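Local coordinates for putative mandelate racemase/muconate lactonizing enzyme (PDB 3DDM), which is of unknown function but belongs to the mandelate racemase/muconate lactonizing enzyme group of the enolase superfamily, with an N-terminal capping domain and a C-terminal TIM-barrel-like domain, at residues I10-V15 against P79-R84; V43-S48 against A118-A123; S152-E157 against V337-N342; F180-D185 against R216-R221; A271-R276 against V299-R304. The protein carries 1 engineered substitution. All coordinates share one frame; numbering follows the deposited sequence.

Contact 1 closes first, bringing 79-84, at the end of helix 65-81, back to the start of the first strand. Contact 2 crosses it: 43-48 lies within the loop of contact 1, while its partner 118-123 follows later, and the two touch along neighbouring strands 14-23 and 37-46. Both build the N-terminal domain. Contact 3 opens afterwards and spans most of the barrel, pairing strand 146-154 with strand 334-338. Inside its loop lie contacts 4 and 5, in series. Contact 4 joins the outer helices 182-196 and 212-222 and touches contact 3 near P156; contact 5 joins the chain entering strand 275-278 to the end of helix 287-300, its centre about 27 Å from that of contact 3.

Contact 1: I10-V15 against P79-R84; sequences ITPARV and PLLTAR
P12 lays its ring on L81, the last residue of helix 65-81, and its carbonyl over T82 just after it, and so packs the start of the three-stranded antiparallel sheet of the enolase-type N-terminal domain against a helix end. Just beyond the proline the strand opens with a classic beta bulge, A13 and R14 both facing E46 of strand 37-46.

Apolar packing carries the contact. The proline ring meets the leucine at about a right angle, CG of P12 lying 3.9 Å from CG of L81. V15 comes across both L81 and T82: chi1 of -180° sets its CG2 anti to the carbonyl carbon, and this branch stands 4.0 Å from L81 CD2 and 3.9 Å from T82 CG2. L120 of helix 110-131 touches V15 and L81 as well. The rigid proline ring suits a place over the L81 side chain and carbonyl, and beta-branched V15 can send one methyl to both partners.

The polar ends of T82 and R14 have partners elsewhere. At T82, the first residue to leave helical geometry, chi1 of 67° divides the side chain: OG1 hydrogen-bonds A78 O in the helix while CG2 faces the strand. R14 points away to a salt bridge with E46.

Other contacts set carbon against backbone oxygen: P12 CB sits 3.6 Å from L81 O, and the methyl CG2 of T82 rests 3.7 Å from A13 O.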
# COMPACT_ATOMS: atom_id res chain seq x y z
N ILE A 10 20.03 14.58 -16.74
CA ILE A 10 19.50 15.06 -15.47
C ILE A 10 20.39 14.59 -14.33
O ILE A 10 20.75 13.42 -14.27
CB ILE A 10 18.09 14.51 -15.19
CG1 ILE A 10 17.24 14.53 -16.46
CG2 ILE A 10 17.42 15.32 -14.08
CD1 ILE A 10 16.95 15.91 -16.97
N THR A 11 20.72 15.49 -13.41
CA THR A 11 21.55 15.11 -12.27
C THR A 11 20.98 15.72 -11.00
O THR A 11 21.50 16.71 -10.49
CB THR A 11 23.01 15.58 -12.44
OG1 THR A 11 23.53 15.10 -13.69
CG2 THR A 11 23.88 15.04 -11.31
N PRO A 12 19.92 15.11 -10.45
CA PRO A 12 19.26 15.58 -9.22
C PRO A 12 20.29 15.83 -8.13
O PRO A 12 21.27 15.09 -8.02
CB PRO A 12 18.33 14.43 -8.87
CG PRO A 12 18.00 13.85 -10.21
CD PRO A 12 19.33 13.83 -10.88
N ALA A 13 20.08 16.87 -7.33
CA ALA A 13 21.00 17.21 -6.26
C ALA A 13 20.30 17.38 -4.92
O ALA A 13 20.83 17.01 -3.88
CB ALA A 13 21.74 18.48 -6.61
N ARG A 14 19.11 17.96 -4.96
CA ARG A 14 18.32 18.19 -3.76
C ARG A 14 16.88 17.90 -4.12
O ARG A 14 16.41 18.32 -5.17
CB ARG A 14 18.49 19.63 -3.29
CG ARG A 14 17.60 20.04 -2.12
CD ARG A 14 17.96 21.44 -1.61
NE ARG A 14 16.78 22.27 -1.36
CZ ARG A 14 15.99 22.76 -2.32
NH1 ARG A 14 16.24 22.51 -3.60
NH2 ARG A 14 14.93 23.50 -1.99
N VAL A 15 16.18 17.17 -3.25
CA VAL A 15 14.79 16.82 -3.49
C VAL A 15 13.97 17.05 -2.23
O VAL A 15 14.15 16.36 -1.23
CB VAL A 15 14.65 15.33 -3.90
CG1 VAL A 15 13.20 14.99 -4.15
CG2 VAL A 15 15.49 15.05 -5.13
N PRO A 79 17.32 9.83 -1.97
CA PRO A 79 18.66 9.23 -1.97
C PRO A 79 18.95 8.48 -3.26
O PRO A 79 20.04 8.60 -3.83
CB PRO A 79 18.62 8.29 -0.77
CG PRO A 79 17.68 9.00 0.17
CD PRO A 79 16.58 9.44 -0.75
N LEU A 80 17.99 7.69 -3.74
CA LEU A 80 18.19 6.97 -4.98
C LEU A 80 18.46 7.98 -6.09
O LEU A 80 19.43 7.89 -6.84
CB LEU A 80 16.94 6.15 -5.34
CG LEU A 80 16.63 4.92 -4.50
CD1 LEU A 80 15.33 4.31 -4.97
CD2 LEU A 80 17.76 3.91 -4.61
N LEU A 81 17.57 8.96 -6.17
CA LEU A 81 17.64 10.02 -7.17
C LEU A 81 18.93 10.85 -7.17
O LEU A 81 19.49 11.13 -8.24
CB LEU A 81 16.43 10.93 -6.97
CG LEU A 81 15.67 11.47 -8.18
CD1 LEU A 81 15.31 10.33 -9.15
CD2 LEU A 81 14.42 12.19 -7.67
N THR A 82 19.41 11.24 -6.00
CA THR A 82 20.62 12.06 -5.92
C THR A 82 21.96 11.32 -5.79
O THR A 82 22.91 11.86 -5.24
CB THR A 82 20.52 13.07 -4.75
OG1 THR A 82 20.54 12.37 -3.50
CG2 THR A 82 19.24 13.87 -4.85
N ALA A 83 22.06 10.11 -6.32
CA ALA A 83 23.31 9.36 -6.21
C ALA A 83 23.92 9.05 -7.58
O ALA A 83 25.03 8.50 -7.67
CB ALA A 83 23.07 8.07 -5.45
N ARG A 84 23.21 9.41 -8.64
CA ARG A 84 23.70 9.18 -9.99
C ARG A 84 23.04 10.15 -10.95
O ARG A 84 22.23 10.98 -10.55
CB ARG A 84 23.40 7.75 -10.42
CG ARG A 84 21.96 7.35 -10.23
CD ARG A 84 21.66 6.07 -10.96
NE ARG A 84 21.76 6.26 -12.41
CZ ARG A 84 21.36 5.37 -13.30
NH1 ARG A 84 20.83 4.22 -12.91
NH2 ARG A 84 21.46 5.64 -14.60

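Contact 2: V43-S48 against A118-A123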
# COMPACT_ATOMS: atom_id res chain seq x y z
N VAL A 43 6.37 18.59 -4.81
CA VAL A 43 7.78 18.22 -4.77
C VAL A 43 8.59 19.07 -5.71
O VAL A 43 8.11 19.45 -6.79
CB VAL A 43 7.98 16.73 -5.12
CG1 VAL A 43 7.50 15.86 -3.96
CG2 VAL A 43 7.21 16.38 -6.38
N GLU A 44 9.80 19.41 -5.29
CA GLU A 44 10.69 20.22 -6.11
C GLU A 44 12.04 19.53 -6.20
O GLU A 44 12.67 19.26 -5.19
CB GLU A 44 10.87 21.62 -5.52
CG GLU A 44 11.48 21.65 -4.12
CD GLU A 44 11.86 23.07 -3.69
OE1 GLU A 44 12.57 23.76 -4.44
OE2 GLU A 44 11.46 23.48 -2.58
N VAL A 45 12.46 19.24 -7.42
CA VAL A 45 13.75 18.61 -7.63
C VAL A 45 14.74 19.64 -8.16
O VAL A 45 14.51 20.23 -9.22
CB VAL A 45 13.67 17.48 -8.66
CG1 VAL A 45 15.08 16.93 -8.91
CG2 VAL A 45 12.74 16.38 -8.16
N GLU A 46 15.82 19.86 -7.43
CA GLU A 46 16.83 20.81 -7.87
C GLU A 46 17.95 20.11 -8.62
O GLU A 46 18.51 19.11 -8.17
CB GLU A 46 17.43 21.59 -6.70
CG GLU A 46 18.25 22.78 -7.17
CD GLU A 46 18.97 23.48 -6.05
OE1 GLU A 46 18.33 23.76 -5.02
OE2 GLU A 46 20.18 23.76 -6.21
N ASP A 47 18.28 20.68 -9.77
CA ASP A 47 19.31 20.19 -10.67
C ASP A 47 20.71 20.44 -10.10
O ASP A 47 20.87 21.17 -9.12
CB ASP A 47 19.17 20.94 -11.99
CG ASP A 47 19.82 20.23 -13.14
OD1 ASP A 47 19.69 20.75 -14.27
OD2 ASP A 47 20.44 19.17 -12.91
N SER A 48 21.70 19.82 -10.72
CA SER A 48 23.09 20.00 -10.31
C SER A 48 23.56 21.39 -10.76
O SER A 48 24.57 21.90 -10.29
CB SER A 48 23.97 18.93 -10.95
OG SER A 48 23.88 19.00 -12.37
N ALA A 118 5.54 9.04 -9.19
CA ALA A 118 4.87 9.82 -10.23
C ALA A 118 5.10 11.33 -10.02
O ALA A 118 5.38 12.06 -10.97
CB ALA A 118 3.37 9.51 -10.25
N GLY A 119 4.97 11.79 -8.77
CA GLY A 119 5.20 13.19 -8.49
C GLY A 119 6.60 13.64 -8.87
O GLY A 119 6.79 14.74 -9.41
N LEU A 120 7.60 12.81 -8.58
CA LEU A 120 8.99 13.14 -8.91
C LEU A 120 9.25 13.12 -10.41
O LEU A 120 10.13 13.84 -10.90
CB LEU A 120 9.96 12.19 -8.20
CG LEU A 120 10.18 12.52 -6.73
CD1 LEU A 120 11.07 11.48 -6.07
CD2 LEU A 120 10.80 13.89 -6.62
N ASP A 121 8.49 12.31 -11.16
CA ASP A 121 8.68 12.28 -12.61
C ASP A 121 8.14 13.57 -13.21
O ASP A 121 8.73 14.15 -14.12
CB ASP A 121 7.97 11.08 -13.24
CG ASP A 121 8.36 10.89 -14.71
OD1 ASP A 121 7.56 11.27 -15.60
OD2 ASP A 121 9.48 10.37 -14.95
N ILE A 122 7.00 14.02 -12.69
CA ILE A 122 6.38 15.25 -13.15
C ILE A 122 7.35 16.42 -12.96
O ILE A 122 7.42 17.31 -13.80
CB ILE A 122 5.07 15.54 -12.37
CG1 ILE A 122 3.97 14.55 -12.79
CG2 ILE A 122 4.64 16.98 -12.59
CD1 ILE A 122 2.68 14.68 -12.00
N ALA A 123 8.11 16.39 -11.88
CA ALA A 123 9.07 17.45 -11.60
C ALA A 123 10.32 17.36 -12.48
O ALA A 123 10.86 18.39 -12.89
CB ALA A 123 9.47 17.41 -10.12
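V45 and L120 meet methyl to methyl, V45 CG2 standing 3.5 Å from L120 CD2 while the two side chains cross at about a right angle. The same valine methyl also reaches A123, whose CB lies 3.9 Å away. Two residues back, V43 covers the preceding part of the helix: its CG2 rests on the backbone, 3.5 Å from G119 O.

The strand's alternation selects these residues, since V43 and V45 point to the helix and E44 between them points away. At V45 chi1 of 176° puts CG2 anti to the carbonyl carbon and beside the backbone N, facing the helix. Small residues suit the helix: a side chain on G119 would point at V43 CG2, and without one the valine rests on helix backbone; A123 lets the strand approach, its CB 4.1 Å from V43 O. The axes of strand 43-46 and helix segment 118-123 come within 7.9 Å, at 51°.

In the next shell, backbone bonds of V43 with G55, V45 with G53 and E44 with R16 fix strand 37-46 mid-sheet. V73 and L77 of helix 65-81 pack on L120, while D121, pointing away, hydrogen-bonds S289 of helix 287-300, linking helix 110-131 to the barrel domain.

Contact 3: S152-E157 against V337-N342; sequences SGINPE and VDANDN
S152 N donates to V337 O across 2.7 Å in a fairly straight bond (161° at the hydrogen), tilted from the carbonyl plane. The next bond runs the other way: A339 N donates to S152 O at 2.9 Å, lying in that carbonyl's plane. S152 thus straddles D338, the register of a parallel beta bridge, and joins the first and last parallel strands of the TIM-type barrel.

Beyond the bridge, A339 points its CB toward the first strand, where this small methyl fits against I154 CG1 at 4.2 Å. G153, with positive phi, bends the strand end where a side chain would point at this turn.

D338 shapes the exit from strand 334-338. With CG anti to the backbone N (chi1 -161°), its OD1 is placed to accept from N340 N at 3.1 Å, from above the carboxylate plane, forming an Asx turn; OD2 makes a salt bridge with R38. One carboxylate therefore holds a turn and an arginine of the N-terminal domain.

Around the pair, I154 is bound by its backbone to K175 and K177 of strand 174-177 and packs on V162 and V163 of helix 159-169, whereas V337 and D338 touch R345 of helix 343-346.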
# COMPACT_ATOMS: atom_id res chain seq x y z
N SER A 152 -15.97 18.12 -12.61
CA SER A 152 -15.94 16.76 -12.12
C SER A 152 -16.30 16.60 -10.66
O SER A 152 -15.88 17.39 -9.83
CB SER A 152 -14.55 16.17 -12.37
OG SER A 152 -14.47 14.83 -11.93
N GLY A 153 -17.09 15.57 -10.37
CA GLY A 153 -17.45 15.28 -8.99
C GLY A 153 -18.52 16.09 -8.30
O GLY A 153 -18.36 16.47 -7.15
N ILE A 154 -19.62 16.34 -9.01
CA ILE A 154 -20.76 17.07 -8.47
C ILE A 154 -21.51 16.15 -7.51
O ILE A 154 -21.93 15.06 -7.89
CB ILE A 154 -21.70 17.47 -9.62
CG1 ILE A 154 -20.99 18.46 -10.54
CG2 ILE A 154 -23.01 18.01 -9.07
CD1 ILE A 154 -21.55 18.51 -11.93
N ASN A 155 -21.67 16.58 -6.26
CA ASN A 155 -22.35 15.77 -5.27
C ASN A 155 -23.83 15.55 -5.59
O ASN A 155 -24.48 16.41 -6.18
CB ASN A 155 -22.19 16.37 -3.87
CG ASN A 155 -20.90 15.93 -3.19
OD1 ASN A 155 -19.81 16.39 -3.53
ND2 ASN A 155 -21.03 15.02 -2.22
N PRO A 156 -24.37 14.39 -5.18
CA PRO A 156 -25.75 13.92 -5.37
C PRO A 156 -26.88 14.66 -4.66
O PRO A 156 -28.04 14.50 -5.04
CB PRO A 156 -25.67 12.47 -4.93
CG PRO A 156 -24.70 12.55 -3.80
CD PRO A 156 -23.61 13.41 -4.39
N GLU A 157 -26.55 15.44 -3.64
CA GLU A 157 -27.57 16.17 -2.90
C GLU A 157 -28.39 17.11 -3.78
O GLU A 157 -29.61 16.98 -3.87
CB GLU A 157 -26.94 16.95 -1.74
CG GLU A 157 -26.35 16.08 -0.62
CD GLU A 157 -25.15 15.26 -1.07
OE1 GLU A 157 -24.26 15.83 -1.75
OE2 GLU A 157 -25.08 14.05 -0.74
N VAL A 337 -11.94 18.74 -13.98
CA VAL A 337 -11.52 19.65 -12.93
C VAL A 337 -12.48 19.52 -11.75
O VAL A 337 -13.70 19.49 -11.94
CB VAL A 337 -11.53 21.12 -13.44
CG1 VAL A 337 -10.94 22.05 -12.39
CG2 VAL A 337 -10.76 21.22 -14.75
N ASP A 338 -11.92 19.43 -10.54
CA ASP A 338 -12.70 19.32 -9.31
C ASP A 338 -13.78 20.40 -9.26
O ASP A 338 -13.48 21.59 -9.38
CB ASP A 338 -11.78 19.47 -8.10
CG ASP A 338 -12.40 18.93 -6.82
OD1 ASP A 338 -13.65 18.93 -6.70
OD2 ASP A 338 -11.63 18.52 -5.93
N ALA A 339 -15.03 20.01 -9.08
CA ALA A 339 -16.12 20.97 -9.05
C ALA A 339 -16.19 21.80 -7.77
O ALA A 339 -16.66 22.94 -7.80
CB ALA A 339 -17.45 20.25 -9.27
N ASN A 340 -15.72 21.23 -6.67
CA ASN A 340 -15.74 21.89 -5.36
C ASN A 340 -14.61 22.88 -5.15
O ASN A 340 -13.58 22.79 -5.79
CB ASN A 340 -15.71 20.83 -4.26
CG ASN A 340 -16.86 19.84 -4.38
OD1 ASN A 340 -16.84 18.96 -5.24
ND2 ASN A 340 -17.88 20.00 -3.54
N ASP A 341 -14.82 23.82 -4.24
CA ASP A 341 -13.82 24.84 -3.96
C ASP A 341 -12.59 24.30 -3.24
O ASP A 341 -12.71 23.55 -2.27
CB ASP A 341 -14.43 25.98 -3.14
CG ASP A 341 -15.51 26.72 -3.90
OD1 ASP A 341 -15.45 26.74 -5.15
OD2 ASP A 341 -16.42 27.30 -3.25
N ASN A 342 -11.42 24.68 -3.72
CA ASN A 342 -10.15 24.27 -3.12
C ASN A 342 -9.05 25.21 -3.59
O ASN A 342 -8.59 25.14 -4.72
CB ASN A 342 -9.82 22.82 -3.51
CG ASN A 342 -8.49 22.31 -2.90
OD1 ASN A 342 -8.13 21.15 -3.08
ND2 ASN A 342 -7.77 23.18 -2.18

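Contact 4: F180-D185 against R216-R221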
# COMPACT_ATOMS: atom_id res chain seq x y z
N PHE A 180 -24.67 5.89 -4.29
CA PHE A 180 -25.24 5.93 -2.94
C PHE A 180 -26.67 5.38 -2.94
O PHE A 180 -26.96 4.41 -2.26
CB PHE A 180 -25.26 7.38 -2.43
CG PHE A 180 -23.98 8.14 -2.68
CD1 PHE A 180 -22.86 7.94 -1.88
CD2 PHE A 180 -23.91 9.08 -3.72
CE1 PHE A 180 -21.67 8.66 -2.11
CE2 PHE A 180 -22.73 9.80 -3.95
CZ PHE A 180 -21.61 9.59 -3.15
N ASP A 181 -27.54 6.02 -3.72
CA ASP A 181 -28.95 5.64 -3.80
C ASP A 181 -29.43 5.48 -5.24
O ASP A 181 -29.51 6.45 -5.99
CB ASP A 181 -29.81 6.69 -3.09
CG ASP A 181 -31.29 6.39 -3.18
OD1 ASP A 181 -31.76 5.49 -2.45
OD2 ASP A 181 -31.99 7.04 -3.99
N ASP A 182 -29.76 4.25 -5.61
CA ASP A 182 -30.23 3.92 -6.96
C ASP A 182 -31.30 4.84 -7.57
O ASP A 182 -31.12 5.36 -8.66
CB ASP A 182 -30.77 2.49 -6.97
CG ASP A 182 -29.67 1.46 -6.96
OD1 ASP A 182 -28.78 1.53 -6.08
OD2 ASP A 182 -29.69 0.56 -7.83
N ALA A 183 -32.41 5.02 -6.86
CA ALA A 183 -33.50 5.83 -7.37
C ALA A 183 -33.16 7.31 -7.52
O ALA A 183 -33.52 7.94 -8.51
CB ALA A 183 -34.71 5.67 -6.46
N ARG A 184 -32.48 7.85 -6.51
CA ARG A 184 -32.10 9.25 -6.51
C ARG A 184 -31.12 9.52 -7.65
O ARG A 184 -31.23 10.54 -8.34
CB ARG A 184 -31.45 9.62 -5.17
CG ARG A 184 -31.58 11.09 -4.80
CD ARG A 184 -30.69 11.44 -3.62
NE ARG A 184 -31.05 12.73 -3.04
CZ ARG A 184 -31.06 13.89 -3.71
NH1 ARG A 184 -30.72 13.93 -5.00
NH2 ARG A 184 -31.44 15.00 -3.10
N ASP A 185 -30.19 8.60 -7.86
CA ASP A 185 -29.19 8.74 -8.91
C ASP A 185 -29.79 8.84 -10.31
O ASP A 185 -29.38 9.67 -11.11
CB ASP A 185 -28.19 7.58 -8.87
CG ASP A 185 -27.20 7.70 -7.71
OD1 ASP A 185 -26.91 8.83 -7.27
OD2 ASP A 185 -26.70 6.65 -7.25
N ARG A 216 -25.22 -3.49 -14.13
CA ARG A 216 -26.00 -3.82 -15.33
C ARG A 216 -27.34 -3.10 -15.23
O ARG A 216 -27.75 -2.39 -16.15
CB ARG A 216 -26.26 -5.33 -15.42
CG ARG A 216 -25.08 -6.18 -15.86
CD ARG A 216 -25.50 -7.66 -15.95
NE ARG A 216 -26.61 -7.87 -16.88
CZ ARG A 216 -26.48 -8.21 -18.16
NH1 ARG A 216 -25.27 -8.40 -18.69
NH2 ARG A 216 -27.55 -8.35 -18.92
N GLN A 217 -27.99 -3.28 -14.08
CA GLN A 217 -29.28 -2.66 -13.82
C GLN A 217 -29.22 -1.14 -13.95
O GLN A 217 -30.02 -0.54 -14.68
CB GLN A 217 -29.74 -3.02 -12.41
CG GLN A 217 -31.05 -2.40 -12.01
CD GLN A 217 -31.23 -2.40 -10.50
OE1 GLN A 217 -31.30 -3.46 -9.87
NE2 GLN A 217 -31.30 -1.21 -9.92
N MET A 218 -28.28 -0.50 -13.25
CA MET A 218 -28.15 0.95 -13.30
C MET A 218 -27.71 1.47 -14.67
O MET A 218 -28.25 2.46 -15.16
CB MET A 218 -27.18 1.45 -12.23
CG MET A 218 -27.73 1.42 -10.82
SD MET A 218 -29.22 2.41 -10.57
CE MET A 218 -28.56 4.07 -10.81
N ALA A 219 -26.74 0.81 -15.29
CA ALA A 219 -26.26 1.26 -16.60
C ALA A 219 -27.43 1.32 -17.57
O ALA A 219 -27.43 2.10 -18.52
CB ALA A 219 -25.20 0.32 -17.12
N GLN A 220 -28.44 0.49 -17.33
CA GLN A 220 -29.64 0.43 -18.16
C GLN A 220 -30.55 1.62 -17.87
O GLN A 220 -30.98 2.32 -18.79
CB GLN A 220 -30.40 -0.87 -17.88
CG GLN A 220 -30.74 -1.70 -19.11
CD GLN A 220 -29.55 -2.48 -19.63
OE1 GLN A 220 -28.99 -3.34 -18.94
NE2 GLN A 220 -29.16 -2.20 -20.87
N ARG A 221 -30.85 1.83 -16.59
CA ARG A 221 -31.70 2.92 -16.13
C ARG A 221 -31.10 4.30 -16.41
O ARG A 221 -31.82 5.29 -16.45
CB ARG A 221 -31.96 2.76 -14.63
CG ARG A 221 -32.66 1.45 -14.28
CD ARG A 221 -32.66 1.17 -12.79
NE ARG A 221 -33.47 2.11 -12.02
CZ ARG A 221 -33.64 2.04 -10.70
NH1 ARG A 221 -33.06 1.06 -10.02
NH2 ARG A 221 -34.39 2.93 -10.07
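D182 and M218 form the middle of this helix-helix contact, the carboxylate oxygen OD2 of D182 lying 3.3 Å from the sulfur SD of M218. Their torsions turn the two groups to each other. D182 has CG anti to its carbonyl carbon (chi1 -75°), which carries the carboxylate out toward the other helix from the first turn of its own. M218 is folded at both later bonds (chi2 -60°, chi3 -67°), so the sulfur passes obliquely across the aspartate and the methyl turns on toward the D182 carbonyl and D185: CE is 3.6 Å from D182 O and 4.0 Å from D185 CB. A flexible, unbranched thioether fits well here, since by bending at chi2 and chi3 it reaches both D182 and D185 on the first turn.

Q217 and R221, one turn apart on the second helix, reach over by different shapes. Q217 runs extended and brings NE2 to 3.2 Å from D182 OD2, with its amide steeply inclined to the carboxylate. R221 bends at its third torsion instead. Its NH1 stands 4.1 Å from D182 OD2, but the oxygen is well out of the guanidinium plane, so any attraction is probably one of charge, with no N-H directed at the oxygen. NH2 of R221 lies 4.1 Å from A183 CA.

The other oxygen of D182, OD1, has a salt bridge to R214, while OD2 of D185 accepts from G179 N and ties helix 182-196 to the loop before it. V186, a turn after D182, packs on M218 and R221; on its other flank helix 212-222 meets helix 240-249 through R216, paired with E245.

Contact 5: A271-R276 against V299-R304; sequences AARSLR and VAAGLR
R273 points its guanidinium end-on at A301 O, and both terminal nitrogens grip that one oxygen. NH2 donates at 2.7 Å, nearly along the C=O direction and with 153° at its hydrogen; NH1 donates to A301 O at 3.0 Å in a more bent bond, 137°, in the carbonyl plane. The oxygen lies in the guanidinium plane, so the pair of bonds fixes the rotation of the flat group. A bend at chi3 of R273 turns the group to this position, and its NH1 comes within 3.6 Å of A301 CB.

With its edge thus occupied, the guanidinium offers a face to L303. CD1 of that leucine lies 4.0 Å above the plane, displaced toward the rim, and CD2 is 3.6 Å from R273 NH2. R276 crosses the leucine at about a right angle, NH1 of its obliquely turned guanidinium reaching L303 CD2 at 3.2 Å. L303 CD2 is thereby touched by both arginines, which come from directions about at right angles.

The carbonyl that R273 grips belongs to a helix end. Helix 287-300 stops in a Schellman motif, with G302 as the C-prime residue at positive phi and its N bonded to V299 O; a cation here would probably be welcomed by the partial negative charge of the helix C terminus. The helix is the crossover of a beta-alpha-beta unit, running from strand 275-278 to strand 304-309.

Beside the leucine, R304 N donates to R276 O at 3.0 Å, and the side chain of R304 leads away to P332 O.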
# COMPACT_ATOMS: atom_id res chain seq x y z
N ALA A 271 -6.02 -4.61 -23.88
CA ALA A 271 -6.25 -5.90 -24.51
C ALA A 271 -7.72 -6.30 -24.55
O ALA A 271 -8.14 -7.04 -25.44
CB ALA A 271 -5.45 -6.98 -23.79
N ALA A 272 -8.51 -5.81 -23.59
CA ALA A 272 -9.93 -6.15 -23.50
C ALA A 272 -10.86 -5.12 -24.12
O ALA A 272 -11.89 -5.47 -24.69
CB ALA A 272 -10.31 -6.38 -22.05
N ARG A 273 -10.51 -3.85 -24.00
CA ARG A 273 -11.34 -2.78 -24.55
C ARG A 273 -12.73 -2.75 -23.91
O ARG A 273 -13.71 -2.34 -24.54
CB ARG A 273 -11.45 -2.93 -26.08
CG ARG A 273 -10.10 -2.98 -26.80
CD ARG A 273 -10.28 -3.30 -28.27
NE ARG A 273 -10.83 -2.16 -28.99
CZ ARG A 273 -10.11 -1.12 -29.39
NH1 ARG A 273 -8.80 -1.08 -29.14
NH2 ARG A 273 -10.70 -0.11 -30.02
N SER A 274 -12.81 -3.19 -22.66
CA SER A 274 -14.07 -3.15 -21.92
C SER A 274 -14.23 -1.69 -21.54
O SER A 274 -15.34 -1.13 -21.57
CB SER A 274 -13.99 -4.02 -20.67
OG SER A 274 -13.90 -5.39 -21.02
N LEU A 275 -13.11 -1.07 -21.19
CA LEU A 275 -13.09 0.36 -20.87
C LEU A 275 -12.84 1.06 -22.21
O LEU A 275 -11.89 0.72 -22.92
CB LEU A 275 -11.94 0.69 -19.91
CG LEU A 275 -11.97 0.03 -18.53
CD1 LEU A 275 -10.72 0.43 -17.76
CD2 LEU A 275 -13.22 0.45 -17.79
N ARG A 276 -13.69 2.01 -22.57
CA ARG A 276 -13.48 2.73 -23.83
C ARG A 276 -12.91 4.12 -23.58
O ARG A 276 -12.50 4.82 -24.50
CB ARG A 276 -14.77 2.80 -24.64
CG ARG A 276 -15.11 1.47 -25.28
CD ARG A 276 -16.28 1.59 -26.23
NE ARG A 276 -16.00 0.86 -27.46
CZ ARG A 276 -15.16 1.28 -28.40
NH1 ARG A 276 -14.52 2.44 -28.25
NH2 ARG A 276 -14.94 0.54 -29.48
N VAL A 299 -5.29 6.40 -27.48
CA VAL A 299 -5.86 7.17 -28.58
C VAL A 299 -5.64 6.47 -29.93
O VAL A 299 -6.53 6.45 -30.78
CB VAL A 299 -5.28 8.59 -28.63
CG1 VAL A 299 -5.66 9.28 -29.92
CG2 VAL A 299 -5.80 9.39 -27.44
N ALA A 300 -4.46 5.88 -30.11
CA ALA A 300 -4.16 5.16 -31.34
C ALA A 300 -5.06 3.92 -31.47
O ALA A 300 -5.42 3.51 -32.58
CB ALA A 300 -2.68 4.74 -31.37
N ALA A 301 -5.43 3.32 -30.35
CA ALA A 301 -6.28 2.14 -30.36
C ALA A 301 -7.74 2.47 -30.60
O ALA A 301 -8.61 1.60 -30.46
CB ALA A 301 -6.12 1.38 -29.06
N GLY A 302 -8.03 3.73 -30.94
CA GLY A 302 -9.40 4.11 -31.19
C GLY A 302 -10.25 4.33 -29.94
O GLY A 302 -11.47 4.29 -30.01
N LEU A 303 -9.60 4.58 -28.81
CA LEU A 303 -10.33 4.81 -27.57
C LEU A 303 -10.08 6.24 -27.06
O LEU A 303 -9.15 6.91 -27.53
CB LEU A 303 -9.88 3.79 -26.53
CG LEU A 303 -10.02 2.34 -27.00
CD1 LEU A 303 -9.39 1.41 -25.97
CD2 LEU A 303 -11.49 2.01 -27.21
N ARG A 304 -10.90 6.71 -26.13
CA ARG A 304 -10.75 8.06 -25.58
C ARG A 304 -9.82 8.12 -24.37
O ARG A 304 -9.84 7.23 -23.52
CB ARG A 304 -12.09 8.64 -25.11
CG ARG A 304 -13.17 8.77 -26.14
CD ARG A 304 -14.38 9.46 -25.53
NE ARG A 304 -14.09 10.85 -25.17
CZ ARG A 304 -15.00 11.69 -24.68
NH1 ARG A 304 -16.25 11.29 -24.49
NH2 ARG A 304 -14.66 12.95 -24.41